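Local atomic coordinates of Non-ribosomal peptide synthetase (Streptomyces halstedii, PDB entry 3WV4), a protein that belongs to the AMP-binding (ANL) enzyme family and is a non-ribosomal peptide synthetase component, here as its N-terminal domain. Residues Y250-S255 against A260-A265; R347-P352 against G435-G440; E193-L198 against G400-P405. All blocks are in the same frame, centred on the assembly; numbering follows the deposited sequence.

Contact 1. Residues Y250-S255 against A260-A265; sequences YKVLIS and AKLVLA
Ser255 and Leu262 meet at the second half of a beta-alpha-beta crossover, in which strand 236-239, helix 246-258 and strand 261-264 follow one another and the two strands lie side by side and parallel in a mixed sheet. The 250-255 part of the helix runs roughly antiparallel to strand 261-264 (156°), with 8.3 Å between the axes at their closest approach. Leu262 is the strand residue that fills this gap. Its CG stands anti to the backbone N (chi1 -178°), which carries the two methyls across to the helix, where they divide the work. Leu262 CD2 rests 3.9 Å from Val252 CG2, as the two side chains meet at a slant, whereas Leu262 CD1 lies 3.7 Å from Ser255 OG and also faces the carbonyl of Lys251. Val252 also packs on Val109 and Tyr113, placing helix 106-116 next to the contact. In the last turn of helix 246-258, Ser255 O accepts a weak, bent hydrogen bond from Ala260 N, just beyond the helix end, at 3.0 Å, and the CB atoms of Ser255 and Ala260 lie 4.1 Å apart. Ala260 O is hydrogen-bonded to Tyr73 OH at the start of helix 73-89, and Lys261 NZ forms a salt bridge with Glu65 on the neighbouring strand 62-65. The serine is a polar residue in a buried apolar seam, and it turns its hydroxyl back into its own helix. Lys251 O is therefore gripped twice from opposite faces of its carbonyl plane, by Ser255 N at 3.0 Å and by Ser255 OG at 2.6 Å, the hydroxyl sitting 25° off that plane.

Contact 2. Residues R347-P352 against G435-G440; sequences RISIMP and GFLYFG
Met351 and Phe436 cross at about a right angle, the thioether reaching the rim of the ring instead of lying on it. Met351 SD sits 3.5 Å from Phe436 CE1 and 4.7 Å from the centroid of that ring, 77° off the ring normal, which makes this an edge-on Met-aromatic contact. The methionine gets there by a bent chain: CG leaves anti to the backbone N (chi1 -171°), and the turns that follow swing SD and then Met351 CE, 3.9 Å from Phe436 CD1, along the CD1-CE1 side of the ring. Leu437 supplies the other half of the interface through one methyl. Leu437 CD2 is 4.2 Å from Ile348 CG2, the two chains meeting obliquely, and 4.0 Å from Ser349 OG. That hydroxyl has its polar partner in Val363 O, a hydrogen bond to the strand lying between the two segments. Strand 362-366 pairs antiparallel with both 349-350 and 437-439, and its Val363 and Leu365 touch Leu437 and Phe436 respectively. On the far side of 349-350, Ile348 and Ser349 both face Tyr340 of strand 335-340, forming a classic beta bulge within a large mixed sheet.

Contact 3. Residues E193-L198 against G400-P405; sequences EDLAVL and GYWRAP
Leu198 places its CD1 methyl over one face of the Trp402 indole, 3.6 Å from the centroid of the five-membered ring and only 10° off its normal, a CH-pi contact centred on the five-membered ring. The second methyl, Leu198 CD2, lies 4.0 Å from Trp402 CE3. Leu195 comes in obliquely on the six-membered ring, with Leu195 CD1 3.6 Å from Trp402 CZ3, and both leucines meet the indole near CE3. The opposite face is covered by the next residue in the chain: Arg403 CG stands 3.7 Å above the Trp402 ring plane, which leaves the indole sandwiched between aliphatic carbons. Its rotation is further fixed at the polar edge, where NE1 bonds to Asp140 O, while Arg403 NH1 reaches Asp142 in a salt bridge. Backbone shape underlies both sides of the contact. Tyr401 to Ala404 form a type II beta turn, and with CG anti to the backbone N (chi1 170°) the tryptophan extends from it toward the leucines. Residues three apart in a regular strand would point to opposite sides, but Ala196 and Val197 form a classic beta bulge opposite Cys213, and Leu195 and Leu198 consequently both face the turn. The turn ends at Ala404, the N-cap of helix 405-411, and Thr408 of that helix hydrogen-bonds back to Tyr401 N. Strand 195-200 runs antiparallel to strand 210-214 and also makes backbone bonds to Phe122, while both leucines touch Val121 in strand 121-124 and Trp402 packs on Arg97 of strand 97-101.

From the N terminus, residues 193-198 come first, and the loop they begin is closed about 200 residues later by contact 3 at 400-405. Contact 1 falls wholly within that span, a local closure between helix 246-258 and strand 261-264. Contact 2 opens afterwards at 347-352, still inside the span of contact 3, but closes beyond it at 435-440, so contacts 2 and 3 cross. The three centres lie about 24 to 26 Å apart. Contacts 1 and 2 nevertheless adjoin where Lys251 NZ is modelled close to Arg347 NH1, a pair of like charges. Together the contacts join a crossover helix to its sheet, strands across the large mixed sheet, and the approach to helix 405-411 to strand 195-200.

Contact 1. Residues Y250-S255 against A260-A265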
ATOM      1  N   TYR A 250       0.143   1.941  -0.780  1.00 27.54           N
ATOM      2  CA  TYR A 250      -0.647   2.439  -1.886  1.00 28.70           C
ATOM      3  C   TYR A 250      -1.015   3.871  -1.698  1.00 28.72           C
ATOM      4  O   TYR A 250      -1.427   4.556  -2.647  1.00 27.89           O
ATOM      5  CB  TYR A 250      -1.902   1.608  -2.122  1.00 27.65           C
ATOM      6  CG  TYR A 250      -1.637   0.400  -2.973  1.00 27.37           C
ATOM      7  CD1 TYR A 250      -2.008   0.361  -4.281  1.00 27.41           C
ATOM      8  CD2 TYR A 250      -0.979  -0.686  -2.437  1.00 27.77           C
ATOM      9  CE1 TYR A 250      -1.785  -0.773  -5.039  1.00 29.41           C
ATOM     10  CE2 TYR A 250      -0.725  -1.821  -3.167  1.00 29.46           C
ATOM     11  CZ  TYR A 250      -1.121  -1.870  -4.479  1.00 29.66           C
ATOM     12  OH  TYR A 250      -0.870  -2.990  -5.224  1.00 30.10           O
ATOM     13  N   LYS A 251      -0.877   4.342  -0.475  1.00 27.37           N
ATOM     14  CA  LYS A 251      -1.017   5.763  -0.275  1.00 26.88           C
ATOM     15  C   LYS A 251       0.245   6.447  -0.774  1.00 26.91           C
ATOM     16  O   LYS A 251       0.155   7.520  -1.346  1.00 26.11           O
ATOM     17  CB  LYS A 251      -1.525   6.083   1.162  1.00 26.96           C
ATOM     18  CG  LYS A 251      -3.055   5.666   1.400  1.00 25.89           C
ATOM     19  CD  LYS A 251      -4.014   5.177   0.157  1.00 24.40           C
ATOM     20  CE  LYS A 251      -4.425   3.671   0.142  1.00 24.56           C
ATOM     21  NZ  LYS A 251      -5.856   3.171  -0.260  1.00 25.35           N
ATOM     22  N   VAL A 252       1.401   5.784  -0.681  1.00 28.63           N
ATOM     23  CA  VAL A 252       2.645   6.291  -1.345  1.00 28.76           C
ATOM     24  C   VAL A 252       2.447   6.296  -2.873  1.00 29.53           C
ATOM     25  O   VAL A 252       2.747   7.273  -3.545  1.00 26.54           O
ATOM     26  CB  VAL A 252       3.853   5.389  -1.064  1.00 29.77           C
ATOM     27  CG1 VAL A 252       5.077   5.856  -1.846  1.00 30.87           C
ATOM     28  CG2 VAL A 252       4.160   5.320   0.410  1.00 30.94           C
ATOM     29  N   LEU A 253       1.890   5.200  -3.410  1.00 27.84           N
ATOM     30  CA  LEU A 253       1.700   5.115  -4.868  1.00 27.06           C
ATOM     31  C   LEU A 253       0.694   6.076  -5.404  1.00 25.42           C
ATOM     32  O   LEU A 253       0.930   6.760  -6.437  1.00 25.78           O
ATOM     33  CB  LEU A 253       1.304   3.714  -5.273  1.00 26.86           C
ATOM     34  CG  LEU A 253       2.356   2.664  -4.898  1.00 28.77           C
ATOM     35  CD1 LEU A 253       1.744   1.247  -4.865  1.00 31.37           C
ATOM     36  CD2 LEU A 253       3.463   2.742  -5.885  1.00 29.87           C
ATOM     37  N   ILE A 254      -0.446   6.161  -4.733  1.00 25.77           N
ATOM     38  CA  ILE A 254      -1.497   7.016  -5.225  1.00 25.21           C
ATOM     39  C   ILE A 254      -1.112   8.508  -5.077  1.00 25.84           C
ATOM     40  O   ILE A 254      -1.431   9.323  -5.980  1.00 25.57           O
ATOM     41  CB  ILE A 254      -2.823   6.704  -4.555  1.00 26.36           C
ATOM     42  CG1 ILE A 254      -3.292   5.326  -5.037  1.00 26.80           C
ATOM     43  CG2 ILE A 254      -3.833   7.795  -4.870  1.00 25.88           C
ATOM     44  CD1 ILE A 254      -4.276   4.664  -4.148  1.00 26.94           C
ATOM     45  N   SER A 255      -0.472   8.880  -3.978  1.00 24.68           N
ATOM     46  CA  SER A 255       0.022  10.254  -3.880  1.00 26.66           C
ATOM     47  C   SER A 255       0.938  10.505  -5.009  1.00 24.34           C
ATOM     48  O   SER A 255       0.858  11.516  -5.643  1.00 23.83           O
ATOM     49  CB  SER A 255       0.743  10.578  -2.572  1.00 27.29           C
ATOM     50  OG  SER A 255      -0.015  10.117  -1.485  1.00 35.06           O
ATOM     51  N   ALA A 260       0.034  14.419  -5.272  1.00 28.27           N
ATOM     52  CA  ALA A 260      -0.340  14.871  -3.942  1.00 28.34           C
ATOM     53  C   ALA A 260       0.843  14.841  -3.004  1.00 27.21           C
ATOM     54  O   ALA A 260       1.924  14.447  -3.374  1.00 26.07           O
ATOM     55  CB  ALA A 260      -1.460  13.989  -3.375  1.00 28.65           C
ATOM     56  N   LYS A 261       0.600  15.330  -1.794  1.00 26.59           N
ATOM     57  CA  LYS A 261       1.547  15.330  -0.756  1.00 27.05           C
ATOM     58  C   LYS A 261       1.172  14.272   0.294  1.00 26.21           C
ATOM     59  O   LYS A 261       0.049  14.256   0.772  1.00 25.62           O
ATOM     60  CB  LYS A 261       1.572  16.707  -0.099  1.00 28.32           C
ATOM     61  CG  LYS A 261       2.655  16.805   0.944  1.00 28.36           C
ATOM     62  CD  LYS A 261       2.615  18.150   1.687  1.00 30.30           C
ATOM     63  CE  LYS A 261       3.524  18.027   2.889  1.00 32.06           C
ATOM     64  NZ  LYS A 261       3.694  19.351   3.543  1.00 34.44           N
ATOM     65  N   LEU A 262       2.131  13.419   0.637  1.00 26.12           N
ATOM     66  CA  LEU A 262       1.920  12.427   1.630  1.00 26.12           C
ATOM     67  C   LEU A 262       2.588  12.839   2.918  1.00 26.98           C
ATOM     68  O   LEU A 262       3.769  13.203   2.938  1.00 29.22           O
ATOM     69  CB  LEU A 262       2.435  11.089   1.116  1.00 26.25           C
ATOM     70  CG  LEU A 262       2.201   9.966   2.094  1.00 25.88           C
ATOM     71  CD1 LEU A 262       0.752   9.547   2.123  1.00 25.90           C
ATOM     72  CD2 LEU A 262       3.094   8.811   1.707  1.00 26.99           C
ATOM     73  N   VAL A 263       1.838  12.797   3.998  1.00 26.67           N
ATOM     74  CA  VAL A 263       2.354  13.103   5.337  1.00 29.11           C
ATOM     75  C   VAL A 263       2.444  11.813   6.087  1.00 28.87           C
ATOM     76  O   VAL A 263       1.401  11.160   6.421  1.00 29.41           O
ATOM     77  CB  VAL A 263       1.443  14.075   6.138  1.00 30.12           C
ATOM     78  CG1 VAL A 263       2.018  14.338   7.520  1.00 31.35           C
ATOM     79  CG2 VAL A 263       1.237  15.360   5.369  1.00 30.12           C
ATOM     80  N   LEU A 264       3.667  11.415   6.338  1.00 29.16           N
ATOM     81  CA  LEU A 264       3.901  10.141   7.002  1.00 32.50           C
ATOM     82  C   LEU A 264       3.903  10.407   8.492  1.00 34.96           C
ATOM     83  O   LEU A 264       4.852  10.992   9.006  1.00 38.58           O
ATOM     84  CB  LEU A 264       5.239   9.586   6.555  1.00 35.35           C
ATOM     85  CG  LEU A 264       5.484   9.211   5.056  1.00 35.96           C
ATOM     86  CD1 LEU A 264       6.976   9.192   4.714  1.00 38.40           C
ATOM     87  CD2 LEU A 264       4.894   7.882   4.591  1.00 36.14           C
ATOM     88  N   ALA A 265       2.854  10.028   9.199  1.00 37.36           N
ATOM     89  CA  ALA A 265       2.896  10.158  10.685  1.00 43.61           C
ATOM     90  C   ALA A 265       3.109   8.795  11.340  1.00 44.90           C
ATOM     91  O   ALA A 265       3.114   7.759  10.643  1.00 45.97           O
ATOM     92  CB  ALA A 265       1.617  10.764  11.192  1.00 45.36           C
TER

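Contact 2. Residues R347-P352 against G435-G440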
ATOM      1  N   ARG A 347      -7.359  -4.803  -3.703  1.00 25.30           N
ATOM      2  CA  ARG A 347      -8.668  -4.337  -3.315  1.00 23.62           C
ATOM      3  C   ARG A 347      -9.738  -4.882  -4.233  1.00 23.55           C
ATOM      4  O   ARG A 347      -9.490  -5.163  -5.424  1.00 26.64           O
ATOM      5  CB  ARG A 347      -8.690  -2.799  -3.199  1.00 23.33           C
ATOM      6  CG  ARG A 347      -9.915  -2.284  -2.530  1.00 23.42           C
ATOM      7  CD  ARG A 347      -9.806  -0.871  -1.981  1.00 23.92           C
ATOM      8  NE  ARG A 347      -8.874  -0.824  -0.869  1.00 24.81           N
ATOM      9  CZ  ARG A 347      -7.996   0.154  -0.667  1.00 28.52           C
ATOM     10  NH1 ARG A 347      -7.981   1.229  -1.478  1.00 29.25           N
ATOM     11  NH2 ARG A 347      -7.202   0.125   0.392  1.00 28.35           N
ATOM     12  N   ILE A 348     -10.915  -5.048  -3.695  1.00 23.19           N
ATOM     13  CA  ILE A 348     -11.983  -5.707  -4.436  1.00 25.60           C
ATOM     14  C   ILE A 348     -13.103  -4.778  -4.818  1.00 24.93           C
ATOM     15  O   ILE A 348     -13.577  -4.818  -5.980  1.00 27.27           O
ATOM     16  CB  ILE A 348     -12.569  -6.873  -3.620  1.00 25.51           C
ATOM     17  CG1 ILE A 348     -11.448  -7.903  -3.591  1.00 27.29           C
ATOM     18  CG2 ILE A 348     -13.831  -7.418  -4.279  1.00 26.17           C
ATOM     19  CD1 ILE A 348     -11.550  -9.100  -2.681  1.00 27.90           C
ATOM     20  N   SER A 349     -13.578  -4.014  -3.850  1.00 23.96           N
ATOM     21  CA  SER A 349     -14.720  -3.165  -4.067  1.00 23.80           C
ATOM     22  C   SER A 349     -14.534  -1.889  -3.308  1.00 24.51           C
ATOM     23  O   SER A 349     -13.830  -1.852  -2.249  1.00 25.41           O
ATOM     24  CB  SER A 349     -16.015  -3.820  -3.595  1.00 24.92           C
ATOM     25  OG  SER A 349     -16.021  -3.935  -2.147  1.00 26.02           O
ATOM     26  N   ILE A 350     -15.127  -0.837  -3.858  1.00 24.10           N
ATOM     27  CA  ILE A 350     -15.194   0.473  -3.221  1.00 25.72           C
ATOM     28  C   ILE A 350     -16.581   1.063  -3.430  1.00 25.88           C
ATOM     29  O   ILE A 350     -17.128   0.937  -4.483  1.00 25.19           O
ATOM     30  CB  ILE A 350     -14.140   1.465  -3.811  1.00 24.82           C
ATOM     31  CG1 ILE A 350     -12.750   0.948  -3.589  1.00 24.25           C
ATOM     32  CG2 ILE A 350     -14.328   2.850  -3.197  1.00 24.06           C
ATOM     33  CD1 ILE A 350     -11.674   1.887  -4.174  1.00 26.91           C
ATOM     34  N   MET A 351     -17.164   1.611  -2.374  1.00 27.80           N
ATOM     35  CA  MET A 351     -18.395   2.311  -2.465  1.00 27.56           C
ATOM     36  C   MET A 351     -18.058   3.691  -2.939  1.00 27.08           C
ATOM     37  O   MET A 351     -17.298   4.422  -2.302  1.00 25.69           O
ATOM     38  CB  MET A 351     -19.079   2.458  -1.128  1.00 28.35           C
ATOM     39  CG  MET A 351     -20.493   3.007  -1.246  1.00 31.53           C
ATOM     40  SD  MET A 351     -21.596   1.942  -2.288  1.00 31.69           S
ATOM     41  CE  MET A 351     -22.387   0.917  -1.124  1.00 36.95           C
ATOM     42  N   PRO A 352     -18.669   4.092  -4.043  1.00 26.98           N
ATOM     43  CA  PRO A 352     -18.332   5.432  -4.504  1.00 24.36           C
ATOM     44  C   PRO A 352     -18.695   6.516  -3.485  1.00 23.32           C
ATOM     45  O   PRO A 352     -19.793   6.468  -2.950  1.00 23.30           O
ATOM     46  CB  PRO A 352     -19.189   5.583  -5.774  1.00 24.68           C
ATOM     47  CG  PRO A 352     -19.314   4.215  -6.316  1.00 24.66           C
ATOM     48  CD  PRO A 352     -19.347   3.289  -5.090  1.00 25.78           C
ATOM     49  N   GLY A 435     -25.023  -4.630  -9.127  1.00 38.29           N
ATOM     50  CA  GLY A 435     -23.605  -5.061  -9.100  1.00 34.36           C
ATOM     51  C   GLY A 435     -22.895  -4.660  -7.814  1.00 33.94           C
ATOM     52  O   GLY A 435     -21.680  -4.794  -7.712  1.00 30.97           O
ATOM     53  N   PHE A 436     -23.654  -4.199  -6.824  1.00 31.29           N
ATOM     54  CA  PHE A 436     -23.076  -3.904  -5.531  1.00 30.50           C
ATOM     55  C   PHE A 436     -22.782  -5.179  -4.742  1.00 32.81           C
ATOM     56  O   PHE A 436     -23.528  -6.179  -4.805  1.00 32.93           O
ATOM     57  CB  PHE A 436     -24.029  -3.064  -4.729  1.00 30.49           C
ATOM     58  CG  PHE A 436     -24.089  -1.627  -5.177  1.00 31.15           C
ATOM     59  CD1 PHE A 436     -23.262  -0.682  -4.607  1.00 28.47           C
ATOM     60  CD2 PHE A 436     -25.027  -1.233  -6.105  1.00 29.63           C
ATOM     61  CE1 PHE A 436     -23.314   0.637  -5.023  1.00 29.58           C
ATOM     62  CE2 PHE A 436     -25.074   0.084  -6.536  1.00 33.38           C
ATOM     63  CZ  PHE A 436     -24.216   1.035  -5.971  1.00 30.91           C
ATOM     64  N   LEU A 437     -21.733  -5.128  -3.956  1.00 31.36           N
ATOM     65  CA  LEU A 437     -21.322  -6.309  -3.193  1.00 33.70           C
ATOM     66  C   LEU A 437     -21.791  -6.254  -1.762  1.00 32.47           C
ATOM     67  O   LEU A 437     -21.817  -5.194  -1.136  1.00 28.26           O
ATOM     68  CB  LEU A 437     -19.814  -6.474  -3.264  1.00 35.08           C
ATOM     69  CG  LEU A 437     -19.172  -7.640  -2.475  1.00 35.58           C
ATOM     70  CD1 LEU A 437     -19.650  -9.010  -2.926  1.00 34.78           C
ATOM     71  CD2 LEU A 437     -17.673  -7.512  -2.611  1.00 35.10           C
ATOM     72  N   TYR A 438     -22.212  -7.424  -1.276  1.00 32.73           N
ATOM     73  CA  TYR A 438     -22.669  -7.609   0.102  1.00 34.50           C
ATOM     74  C   TYR A 438     -22.060  -8.880   0.681  1.00 37.79           C
ATOM     75  O   TYR A 438     -21.820  -9.868  -0.041  1.00 37.51           O
ATOM     76  CB  TYR A 438     -24.187  -7.770   0.130  1.00 35.02           C
ATOM     77  CG  TYR A 438     -24.944  -6.579  -0.393  1.00 35.36           C
ATOM     78  CD1 TYR A 438     -25.407  -5.591   0.466  1.00 33.65           C
ATOM     79  CD2 TYR A 438     -25.211  -6.447  -1.763  1.00 33.13           C
ATOM     80  CE1 TYR A 438     -26.098  -4.511   0.001  1.00 31.40           C
ATOM     81  CE2 TYR A 438     -25.894  -5.351  -2.238  1.00 34.50           C
ATOM     82  CZ  TYR A 438     -26.307  -4.388  -1.340  1.00 32.29           C
ATOM     83  OH  TYR A 438     -26.998  -3.359  -1.809  1.00 34.72           O
ATOM     84  N   PHE A 439     -21.862  -8.886   1.984  1.00 43.46           N
ATOM     85  CA  PHE A 439     -21.512 -10.127   2.706  1.00 50.79           C
ATOM     86  C   PHE A 439     -22.675 -11.045   3.066  1.00 51.62           C
ATOM     87  O   PHE A 439     -23.814 -10.591   3.200  1.00 56.36           O
ATOM     88  CB  PHE A 439     -20.700  -9.778   3.953  1.00 50.36           C
ATOM     89  CG  PHE A 439     -19.359  -9.237   3.624  1.00 52.98           C
ATOM     90  CD1 PHE A 439     -18.611  -9.826   2.628  1.00 54.81           C
ATOM     91  CD2 PHE A 439     -18.837  -8.165   4.319  1.00 53.87           C
ATOM     92  CE1 PHE A 439     -17.355  -9.342   2.323  1.00 57.71           C
ATOM     93  CE2 PHE A 439     -17.581  -7.681   4.025  1.00 53.17           C
ATOM     94  CZ  PHE A 439     -16.844  -8.263   3.016  1.00 54.24           C
ATOM     95  N   GLY A 440     -22.358 -12.344   3.217  1.00 53.23           N
ATOM     96  CA  GLY A 440     -23.377 -13.419   3.351  1.00 53.82           C
ATOM     97  C   GLY A 440     -24.535 -13.327   2.353  1.00 55.81           C
ATOM     98  O   GLY A 440     -24.367 -12.779   1.246  1.00 56.74           O
TER

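Contact 3. Residues E193-L198 against G400-P405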
ATOM      1  N   GLU A 193       6.045  -7.213 -15.963  1.00 42.31           N
ATOM      2  CA  GLU A 193       5.724  -8.482 -15.317  1.00 40.78           C
ATOM      3  C   GLU A 193       6.666  -8.809 -14.207  1.00 38.44           C
ATOM      4  O   GLU A 193       6.453  -9.754 -13.501  1.00 38.19           O
ATOM      5  CB  GLU A 193       5.747  -9.605 -16.343  1.00 45.20           C
ATOM      6  CG  GLU A 193       4.611  -9.500 -17.359  1.00 48.41           C
ATOM      7  CD  GLU A 193       4.791 -10.411 -18.569  1.00 51.99           C
ATOM      8  OE1 GLU A 193       4.694 -11.637 -18.416  1.00 54.83           O
ATOM      9  OE2 GLU A 193       5.043  -9.887 -19.670  1.00 53.12           O
ATOM     10  N   ASP A 194       7.737  -8.045 -14.053  1.00 40.00           N
ATOM     11  CA  ASP A 194       8.674  -8.283 -12.944  1.00 39.64           C
ATOM     12  C   ASP A 194       8.024  -8.002 -11.611  1.00 38.71           C
ATOM     13  O   ASP A 194       7.243  -7.058 -11.449  1.00 38.83           O
ATOM     14  CB  ASP A 194       9.899  -7.382 -13.050  1.00 42.79           C
ATOM     15  CG  ASP A 194      10.866  -7.822 -14.145  1.00 45.26           C
ATOM     16  OD1 ASP A 194      10.786  -8.957 -14.632  1.00 46.29           O
ATOM     17  OD2 ASP A 194      11.727  -7.007 -14.511  1.00 46.35           O
ATOM     18  N   LEU A 195       8.360  -8.842 -10.651  1.00 40.41           N
ATOM     19  CA  LEU A 195       7.995  -8.631  -9.267  1.00 39.46           C
ATOM     20  C   LEU A 195       8.564  -7.337  -8.727  1.00 36.21           C
ATOM     21  O   LEU A 195       9.732  -7.038  -8.933  1.00 38.87           O
ATOM     22  CB  LEU A 195       8.493  -9.786  -8.410  1.00 39.56           C
ATOM     23  CG  LEU A 195       7.883 -11.148  -8.732  1.00 40.50           C
ATOM     24  CD1 LEU A 195       8.257 -12.107  -7.606  1.00 42.97           C
ATOM     25  CD2 LEU A 195       6.370 -11.017  -8.845  1.00 42.08           C
ATOM     26  N   ALA A 196       7.719  -6.576  -8.042  1.00 34.18           N
ATOM     27  CA  ALA A 196       8.127  -5.334  -7.396  1.00 32.63           C
ATOM     28  C   ALA A 196       8.064  -5.431  -5.876  1.00 32.39           C
ATOM     29  O   ALA A 196       8.927  -4.872  -5.160  1.00 32.09           O
ATOM     30  CB  ALA A 196       7.223  -4.206  -7.874  1.00 33.57           C
ATOM     31  N   VAL A 197       7.041  -6.112  -5.353  1.00 30.72           N
ATOM     32  CA  VAL A 197       6.862  -6.220  -3.905  1.00 28.52           C
ATOM     33  C   VAL A 197       6.444  -7.608  -3.493  1.00 31.07           C
ATOM     34  O   VAL A 197       5.705  -8.284  -4.238  1.00 30.22           O
ATOM     35  CB  VAL A 197       5.765  -5.233  -3.441  1.00 29.70           C
ATOM     36  CG1 VAL A 197       5.584  -5.165  -1.952  1.00 30.73           C
ATOM     37  CG2 VAL A 197       5.978  -3.812  -3.956  1.00 27.93           C
ATOM     38  N   LEU A 198       6.950  -8.065  -2.329  1.00 29.75           N
ATOM     39  CA  LEU A 198       6.393  -9.220  -1.628  1.00 33.73           C
ATOM     40  C   LEU A 198       5.735  -8.735  -0.390  1.00 31.05           C
ATOM     41  O   LEU A 198       6.355  -8.065   0.433  1.00 31.64           O
ATOM     42  CB  LEU A 198       7.460 -10.259  -1.193  1.00 35.62           C
ATOM     43  CG  LEU A 198       8.340 -10.911  -2.268  1.00 38.08           C
ATOM     44  CD1 LEU A 198       9.125 -12.068  -1.661  1.00 41.84           C
ATOM     45  CD2 LEU A 198       7.530 -11.404  -3.478  1.00 38.69           C
ATOM     46  N   GLY A 400       0.128 -14.679  -7.294  1.00 36.07           N
ATOM     47  CA  GLY A 400       0.216 -15.854  -6.449  1.00 37.68           C
ATOM     48  C   GLY A 400       1.028 -15.531  -5.193  1.00 41.47           C
ATOM     49  O   GLY A 400       1.322 -14.359  -4.919  1.00 36.31           O
ATOM     50  N   TYR A 401       1.361 -16.578  -4.428  1.00 40.96           N
ATOM     51  CA  TYR A 401       2.188 -16.469  -3.260  1.00 39.96           C
ATOM     52  C   TYR A 401       3.623 -16.793  -3.622  1.00 42.15           C
ATOM     53  O   TYR A 401       3.865 -17.637  -4.469  1.00 48.41           O
ATOM     54  CB  TYR A 401       1.694 -17.415  -2.167  1.00 42.21           C
ATOM     55  CG  TYR A 401       0.247 -17.173  -1.797  1.00 40.88           C
ATOM     56  CD1 TYR A 401      -0.138 -15.994  -1.170  1.00 41.08           C
ATOM     57  CD2 TYR A 401      -0.734 -18.097  -2.104  1.00 40.73           C
ATOM     58  CE1 TYR A 401      -1.463 -15.759  -0.828  1.00 39.90           C
ATOM     59  CE2 TYR A 401      -2.067 -17.880  -1.767  1.00 40.85           C
ATOM     60  CZ  TYR A 401      -2.429 -16.705  -1.125  1.00 40.18           C
ATOM     61  OH  TYR A 401      -3.769 -16.458  -0.812  1.00 40.77           O
ATOM     62  N   TRP A 402       4.580 -16.136  -2.984  1.00 39.78           N
ATOM     63  CA  TRP A 402       5.969 -16.318  -3.329  1.00 40.50           C
ATOM     64  C   TRP A 402       6.432 -17.784  -3.030  1.00 44.41           C
ATOM     65  O   TRP A 402       6.328 -18.246  -1.892  1.00 39.57           O
ATOM     66  CB  TRP A 402       6.776 -15.309  -2.537  1.00 39.47           C
ATOM     67  CG  TRP A 402       8.250 -15.465  -2.567  1.00 39.29           C
ATOM     68  CD1 TRP A 402       9.046 -15.817  -1.520  1.00 37.82           C
ATOM     69  CD2 TRP A 402       9.109 -15.258  -3.676  1.00 41.36           C
ATOM     70  NE1 TRP A 402      10.366 -15.807  -1.895  1.00 38.70           N
ATOM     71  CE2 TRP A 402      10.428 -15.507  -3.230  1.00 41.10           C
ATOM     72  CE3 TRP A 402       8.907 -14.851  -5.002  1.00 41.04           C
ATOM     73  CZ2 TRP A 402      11.538 -15.380  -4.058  1.00 43.38           C
ATOM     74  CZ3 TRP A 402      10.031 -14.741  -5.851  1.00 43.54           C
ATOM     75  CH2 TRP A 402      11.327 -15.012  -5.365  1.00 45.59           C
ATOM     76  N   ARG A 403       6.898 -18.483  -4.078  1.00 48.36           N
ATOM     77  CA  ARG A 403       7.464 -19.839  -3.992  1.00 50.80           C
ATOM     78  C   ARG A 403       6.596 -20.835  -3.223  1.00 53.66           C
ATOM     79  O   ARG A 403       7.097 -21.618  -2.413  1.00 56.96           O
ATOM     80  CB  ARG A 403       8.860 -19.787  -3.370  1.00 50.26           C
ATOM     81  CG  ARG A 403       9.830 -18.995  -4.222  1.00 48.47           C
ATOM     82  CD  ARG A 403      11.255 -19.175  -3.759  1.00 49.65           C
ATOM     83  NE  ARG A 403      12.205 -18.502  -4.639  1.00 47.91           N
ATOM     84  CZ  ARG A 403      13.464 -18.234  -4.317  1.00 45.61           C
ATOM     85  NH1 ARG A 403      13.953 -18.553  -3.126  1.00 46.13           N
ATOM     86  NH2 ARG A 403      14.230 -17.629  -5.183  1.00 46.93           N
ATOM     87  N   ALA A 404       5.301 -20.800  -3.486  1.00 51.86           N
ATOM     88  CA  ALA A 404       4.367 -21.697  -2.832  1.00 56.27           C
ATOM     89  C   ALA A 404       3.295 -22.085  -3.841  1.00 58.12           C
ATOM     90  O   ALA A 404       2.159 -21.677  -3.705  1.00 53.19           O
ATOM     91  CB  ALA A 404       3.753 -21.023  -1.615  1.00 54.20           C
ATOM     92  N   PRO A 405       3.666 -22.864  -4.877  1.00 65.13           N
ATOM     93  CA  PRO A 405       2.716 -23.182  -5.972  1.00 68.26           C
ATOM     94  C   PRO A 405       1.425 -23.880  -5.501  1.00 64.82           C
ATOM     95  O   PRO A 405       0.351 -23.616  -6.016  1.00 60.10           O
ATOM     96  CB  PRO A 405       3.522 -24.118  -6.891  1.00 72.29           C
ATOM     97  CG  PRO A 405       4.956 -23.918  -6.516  1.00 71.18           C
ATOM     98  CD  PRO A 405       4.960 -23.544  -5.055  1.00 68.12           C
TER